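Local coordinates for uncharacterized protein (Bacteroides thetaiotaomicron VPI-5482, PDB 3KNY) that is of unknown function but forms two domains, belongs to the BT_3535-like family and is probably exported as a lipoprotein, at residues A[92-97]-A[210-215]; A[21-26]-A[54-59]. All coordinates share one frame; numbering follows the deposited sequence.

Contact 1 of 2, residues A[92-97]-A[210-215]; sequences EGFLNI and VQKTGF
Phe-215 lays its ring alongside the backbone that leads from Glu-92 into strand 93-97, so that the ring edge meets carbonyl oxygens. Glu-92 O lies in the ring plane 3.5 Å from Phe-215 CE1, and Phe-94 O sits at the same edge near CD1. With CG anti to its own carbonyl carbon (chi1 -68°), the ring is carried back beside Glu-92. There the Glu-92 chain, bent at chi2, brings OE1 to 3.7 Å from Phe-215 CZ, the carboxylate plane 21° from that of the ring, while OE1 also forms a salt bridge with Lys-186. At the other end, Leu-95 CD1 packs on Phe-215 CB.

The backbones pair as parallel neighbours in a mixed sheet, where strand 93-97 lies between strands 204-217 and 53-55. The bonding pattern is the evidence: Phe-94 N donates to Thr-213 O at 3.2 Å, Phe-215 N to Phe-94 O at 2.8 Å, and Asn-96 N to Phe-215 O at 2.9 Å. An alanine in place of Phe-215 keeps CB but would probably open a gap beside Glu-92 and leave Leu-188 and Ala-190 without the ring they touch.

Phe-94 projects from the opposite face of the sheet to Phe-215. Its ring edge receives the aliphatic part of Lys-212, Phe-94 CE2 lying 3.8 Å from Lys-212 CD near the ring plane, and Tyr-24 also meets this ring.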
loop_
_atom_site.group_PDB
_atom_site.type_symbol
_atom_site.label_atom_id
_atom_site.label_comp_id
_atom_site.label_asym_id
_atom_site.label_seq_id
_atom_site.Cartn_x
_atom_site.Cartn_y
_atom_site.Cartn_z
ATOM N N GLU A 92 3.193 -7.780 6.794
ATOM C CA GLU A 92 4.076 -6.746 6.223
ATOM C C GLU A 92 3.437 -5.359 6.225
ATOM O O GLU A 92 4.029 -4.395 6.701
ATOM C CB GLU A 92 4.386 -7.099 4.757
ATOM C CG GLU A 92 5.431 -8.161 4.586
ATOM C CD GLU A 92 6.816 -7.592 4.662
ATOM O OE1 GLU A 92 7.329 -7.067 3.634
ATOM O OE2 GLU A 92 7.377 -7.669 5.769
ATOM N N GLY A 93 2.244 -5.277 5.637
ATOM C CA GLY A 93 1.489 -4.042 5.527
ATOM C C GLY A 93 0.616 -4.070 4.285
ATOM O O GLY A 93 0.273 -5.135 3.787
ATOM N N PHE A 94 0.278 -2.900 3.770
ATOM C CA PHE A 94 -0.497 -2.789 2.544
ATOM C C PHE A 94 0.384 -2.952 1.304
ATOM O O PHE A 94 1.612 -2.850 1.415
ATOM C CB PHE A 94 -1.190 -1.454 2.517
ATOM C CG PHE A 94 -2.060 -1.219 3.709
ATOM C CD1 PHE A 94 -3.225 -1.944 3.877
ATOM C CD2 PHE A 94 -1.708 -0.279 4.677
ATOM C CE1 PHE A 94 -4.046 -1.741 4.973
ATOM C CE2 PHE A 94 -2.534 -0.056 5.792
ATOM C CZ PHE A 94 -3.711 -0.796 5.934
ATOM N N LEU A 95 -0.244 -3.259 0.153
ATOM C CA LEU A 95 0.446 -3.379 -1.141
ATOM C C LEU A 95 -0.390 -2.772 -2.274
ATOM O O LEU A 95 -1.578 -3.035 -2.357
ATOM C CB LEU A 95 0.749 -4.842 -1.456
ATOM C CG LEU A 95 1.578 -5.152 -2.711
ATOM C CD1 LEU A 95 2.973 -4.595 -2.546
ATOM C CD2 LEU A 95 1.615 -6.677 -3.003
ATOM N N ASN A 96 0.234 -1.926 -3.097
ATOM C CA ASN A 96 -0.346 -1.368 -4.330
ATOM C C ASN A 96 0.545 -1.765 -5.456
ATOM O O ASN A 96 1.753 -1.928 -5.270
ATOM C CB ASN A 96 -0.285 0.146 -4.398
ATOM C CG ASN A 96 -1.222 0.799 -3.473
ATOM O OD1 ASN A 96 -2.248 0.251 -3.103
ATOM N ND2 ASN A 96 -0.884 1.996 -3.083
ATOM N N ILE A 97 -0.047 -1.860 -6.640
ATOM C CA ILE A 97 0.672 -2.164 -7.849
ATOM C C ILE A 97 0.531 -0.910 -8.695
ATOM O O ILE A 97 -0.588 -0.526 -9.063
ATOM C CB ILE A 97 0.058 -3.371 -8.540
ATOM C CG1 ILE A 97 -0.314 -4.454 -7.499
ATOM C CG2 ILE A 97 1.000 -3.884 -9.636
ATOM C CD1 ILE A 97 0.822 -5.024 -6.759
ATOM N N VAL A 210 -0.589 7.066 14.693
ATOM C CA VAL A 210 -0.645 6.138 13.579
ATOM C C VAL A 210 0.737 5.651 13.164
ATOM O O VAL A 210 1.610 6.440 12.855
ATOM C CB VAL A 210 -1.288 6.777 12.369
ATOM C CG1 VAL A 210 -1.295 5.785 11.196
ATOM C CG2 VAL A 210 -2.713 7.263 12.724
ATOM N N GLN A 211 0.933 4.340 13.158
ATOM C CA GLN A 211 2.186 3.756 12.700
ATOM C C GLN A 211 1.827 2.705 11.653
ATOM O O GLN A 211 1.335 1.638 12.016
ATOM C CB GLN A 211 2.931 3.126 13.861
ATOM C CG GLN A 211 3.363 4.094 14.912
ATOM C CD GLN A 211 3.989 3.398 16.117
ATOM O OE1 GLN A 211 3.317 2.898 16.979
ATOM N NE2 GLN A 211 5.273 3.380 16.159
ATOM N N LYS A 212 2.062 3.005 10.371
ATOM C CA LYS A 212 1.690 2.111 9.270
ATOM C C LYS A 212 2.712 2.055 8.152
ATOM O O LYS A 212 3.497 2.973 7.997
ATOM C CB LYS A 212 0.335 2.544 8.677
ATOM C CG LYS A 212 -0.787 2.443 9.671
ATOM C CD LYS A 212 -1.917 1.583 9.210
ATOM C CE LYS A 212 -2.315 0.646 10.287
ATOM N NZ LYS A 212 -3.406 -0.249 9.901
ATOM N N THR A 213 2.677 0.979 7.367
ATOM C CA THR A 213 3.582 0.814 6.239
ATOM C C THR A 213 2.822 0.284 5.025
ATOM O O THR A 213 2.046 -0.649 5.115
ATOM C CB THR A 213 4.750 -0.125 6.578
ATOM O OG1 THR A 213 5.532 0.445 7.638
ATOM C CG2 THR A 213 5.668 -0.344 5.383
ATOM N N GLY A 214 3.040 0.923 3.896
ATOM C CA GLY A 214 2.483 0.501 2.657
ATOM C C GLY A 214 3.603 0.235 1.668
ATOM O O GLY A 214 4.611 0.965 1.629
ATOM N N PHE A 215 3.407 -0.809 0.864
ATOM C CA PHE A 215 4.362 -1.225 -0.141
ATOM C C PHE A 215 3.818 -0.979 -1.533
ATOM O O PHE A 215 2.615 -0.998 -1.763
ATOM C CB PHE A 215 4.726 -2.700 0.050
ATOM C CG PHE A 215 5.516 -2.967 1.309
ATOM C CD1 PHE A 215 4.876 -3.225 2.496
ATOM C CD2 PHE A 215 6.909 -2.904 1.301
ATOM C CE1 PHE A 215 5.609 -3.466 3.668
ATOM C CE2 PHE A 215 7.652 -3.132 2.452
ATOM C CZ PHE A 215 6.988 -3.414 3.645
#

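Contact 2 of 2, residues A[21-26]-A[54-59]; sequences NPEYAP and EINYSF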
loop_
_atom_site.group_PDB
_atom_site.type_symbol
_atom_site.label_atom_id
_atom_site.label_comp_id
_atom_site.label_asym_id
_atom_site.label_seq_id
_atom_site.Cartn_x
_atom_site.Cartn_y
_atom_site.Cartn_z
ATOM N N ASN A 21 -9.752 -0.110 5.731
ATOM C CA ASN A 21 -9.034 0.505 4.628
ATOM C C ASN A 21 -9.628 -0.221 3.433
ATOM O O ASN A 21 -9.080 -1.202 2.941
ATOM C CB ASN A 21 -7.499 0.362 4.764
ATOM C CG ASN A 21 -6.732 1.494 4.039
ATOM O OD1 ASN A 21 -7.343 2.449 3.537
ATOM N ND2 ASN A 21 -5.395 1.385 3.987
ATOM N N PRO A 22 -10.805 0.246 2.995
ATOM C CA PRO A 22 -11.663 -0.521 2.084
ATOM C C PRO A 22 -11.068 -0.818 0.709
ATOM O O PRO A 22 -11.504 -1.770 0.074
ATOM C CB PRO A 22 -12.919 0.355 1.963
ATOM C CG PRO A 22 -12.434 1.753 2.207
ATOM C CD PRO A 22 -11.272 1.639 3.167
ATOM N N GLU A 23 -10.075 -0.041 0.270
ATOM C CA GLU A 23 -9.448 -0.274 -1.039
ATOM C C GLU A 23 -8.498 -1.489 -1.045
ATOM O O GLU A 23 -8.008 -1.871 -2.108
ATOM C CB GLU A 23 -8.749 1.015 -1.560
ATOM C CG GLU A 23 -7.378 1.430 -0.901
ATOM C CD GLU A 23 -6.831 2.825 -1.385
ATOM O OE1 GLU A 23 -7.570 3.820 -1.208
ATOM O OE2 GLU A 23 -5.673 2.934 -1.919
ATOM N N TYR A 24 -8.272 -2.093 0.126
ATOM C CA TYR A 24 -7.353 -3.219 0.306
ATOM C C TYR A 24 -8.040 -4.516 0.788
ATOM O O TYR A 24 -8.909 -4.490 1.661
ATOM C CB TYR A 24 -6.255 -2.831 1.328
ATOM C CG TYR A 24 -5.357 -1.694 0.860
ATOM C CD1 TYR A 24 -4.213 -1.941 0.095
ATOM C CD2 TYR A 24 -5.651 -0.380 1.175
ATOM C CE1 TYR A 24 -3.409 -0.906 -0.354
ATOM C CE2 TYR A 24 -4.840 0.664 0.737
ATOM C CZ TYR A 24 -3.735 0.395 -0.034
ATOM O OH TYR A 24 -2.969 1.443 -0.469
ATOM N N ALA A 25 -7.608 -5.656 0.244
ATOM C CA ALA A 25 -8.150 -6.972 0.613
ATOM C C ALA A 25 -7.563 -7.445 1.946
ATOM O O ALA A 25 -6.347 -7.475 2.102
ATOM C CB ALA A 25 -7.855 -8.011 -0.491
ATOM N N PRO A 26 -8.420 -7.822 2.908
ATOM C CA PRO A 26 -7.955 -8.398 4.180
ATOM C C PRO A 26 -7.121 -9.636 3.948
ATOM O O PRO A 26 -7.357 -10.343 2.966
ATOM C CB PRO A 26 -9.248 -8.833 4.877
ATOM C CG PRO A 26 -10.369 -8.103 4.201
ATOM C CD PRO A 26 -9.888 -7.682 2.846
ATOM N N GLU A 54 -1.941 -6.885 2.658
ATOM C CA GLU A 54 -3.311 -6.552 2.389
ATOM C C GLU A 54 -3.246 -5.771 1.108
ATOM O O GLU A 54 -2.701 -4.674 1.083
ATOM C CB GLU A 54 -3.927 -5.797 3.550
ATOM C CG GLU A 54 -4.171 -6.747 4.733
ATOM C CD GLU A 54 -4.558 -6.049 6.020
ATOM O OE1 GLU A 54 -4.003 -4.944 6.301
ATOM O OE2 GLU A 54 -5.395 -6.632 6.757
ATOM N N ILE A 55 -3.797 -6.367 0.047
ATOM C CA ILE A 55 -3.510 -5.986 -1.333
ATOM C C ILE A 55 -4.639 -5.196 -2.009
ATOM O O ILE A 55 -5.811 -5.518 -1.895
ATOM C CB ILE A 55 -3.201 -7.266 -2.168
ATOM C CG1 ILE A 55 -2.085 -8.085 -1.502
ATOM C CG2 ILE A 55 -2.805 -6.914 -3.583
ATOM C CD1 ILE A 55 -1.755 -9.450 -2.166
ATOM N N ASN A 56 -4.265 -4.143 -2.712
ATOM C CA ASN A 56 -5.198 -3.402 -3.539
ATOM C C ASN A 56 -5.033 -3.917 -4.963
ATOM O O ASN A 56 -3.964 -3.782 -5.545
ATOM C CB ASN A 56 -4.933 -1.898 -3.479
ATOM C CG ASN A 56 -5.829 -1.121 -4.412
ATOM O OD1 ASN A 56 -6.228 -1.631 -5.444
ATOM N ND2 ASN A 56 -6.145 0.113 -4.061
ATOM N N TYR A 57 -6.110 -4.488 -5.513
ATOM C CA TYR A 57 -6.103 -5.097 -6.854
ATOM C C TYR A 57 -6.526 -4.130 -7.968
ATOM O O TYR A 57 -6.662 -4.547 -9.110
ATOM C CB TYR A 57 -6.963 -6.379 -6.864
ATOM C CG TYR A 57 -6.360 -7.516 -6.042
ATOM C CD1 TYR A 57 -5.331 -8.318 -6.558
ATOM C CD2 TYR A 57 -6.800 -7.779 -4.744
ATOM C CE1 TYR A 57 -4.752 -9.367 -5.795
ATOM C CE2 TYR A 57 -6.223 -8.815 -3.969
ATOM C CZ TYR A 57 -5.205 -9.605 -4.508
ATOM O OH TYR A 57 -4.651 -10.614 -3.737
ATOM N N SER A 58 -6.678 -2.840 -7.659
ATOM C CA SER A 58 -7.127 -1.839 -8.644
ATOM C C SER A 58 -6.394 -1.909 -9.989
ATOM O O SER A 58 -6.949 -1.529 -11.011
ATOM C CB SER A 58 -6.966 -0.412 -8.105
ATOM O OG SER A 58 -5.599 0.002 -8.207
ATOM N N PHE A 59 -5.152 -2.366 -9.989
ATOM C CA PHE A 59 -4.378 -2.417 -11.221
ATOM C C PHE A 59 -4.852 -3.416 -12.270
ATOM O O PHE A 59 -4.480 -3.311 -13.439
ATOM C CB PHE A 59 -2.935 -2.731 -10.902
ATOM C CG PHE A 59 -2.678 -4.176 -10.610
ATOM C CD1 PHE A 59 -3.016 -4.725 -9.373
ATOM C CD2 PHE A 59 -2.062 -4.987 -11.565
ATOM C CE1 PHE A 59 -2.753 -6.059 -9.093
ATOM C CE2 PHE A 59 -1.794 -6.315 -11.291
ATOM C CZ PHE A 59 -2.139 -6.854 -10.047
#
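An irregular loop, entered through a type I beta turn from Asn-21 to Tyr-24, meets strand 53-55 through one short backbone bond and brings Tyr-24 and Ala-25 against residues 54-57. The edge it occupies is the one turned away from strand 93-97: Ile-55 bonds to the loop, whereas Glu-54 and Asn-56 bond to that strand. Ala-25 N donates to Ile-55 O over 2.8 Å in a nearly straight bond (170° at the hydrogen). The return bond, Ile-55 N to Ala-25 O, is weak at 3.5 Å. Glu-54 lays CB and CG against Ala-25 O, and its carboxylate is held by Tyr-91 OH and Met-15 N.

The Tyr-24 ring passes across residues 54 to 56 toward strand 93-97, with CD1 3.3 Å from Glu-54 O and CE1 3.6 Å from Asn-56 CB. It stands almost perpendicular to the Asn-56 amide, the planes 89° apart, and its hydroxyl accepts a hydrogen bond from Thr-131 N. On the far side of the loop, Ala-25 CB meets the edge of the Tyr-57 ring, 3.9 Å from CE2. Ile-55 CG2 lies over one face of that ring, offset toward the rim, and Trp-46 meets Tyr-57 edge-to-face.

Asn-56 extends its CG anti to the backbone N (chi1 176°), which sets the amide beside Glu-23. Glu-23 CG packs 3.6 Å from Asn-56 ND2. Glu-23 O, though 3.3 Å from Asn-56 ND2, is poorly angled and not bonded. The amide oxygen is engaged within its own segment: Asn-56 OD1 accepts from Ser-58 N at 2.6 Å, the donor nearly in line with the side-chain C=O, and this bond to the backbone two residues on defines an Asx turn, here leading from strand 53-55 toward the 3-10 segment that includes Phe-59.

Overall arrangement
Contact 1 and contact 2 have centres about 11 Å apart and are joined through one sheet, in which strands 93-97 and 53-55 are parallel neighbours. Leu-95 O lies 2.9 Å from Asn-56 N, a probable backbone hydrogen bond. On the face that carries Phe-94, Asn-96 OD1 is 3.0 Å from Tyr-24 OH, probably hydrogen-bonded. On the other face, that of Leu-95, Ile-97 packs against Phe-59. Residues 210-215, 92-97 and 54-55 thus follow one another across the sheet, with the loop 21-26 at its margin. In sequence, both segments of contact 2 precede those of contact 1. The protein's function is unknown, so neither contact can be assigned to a site.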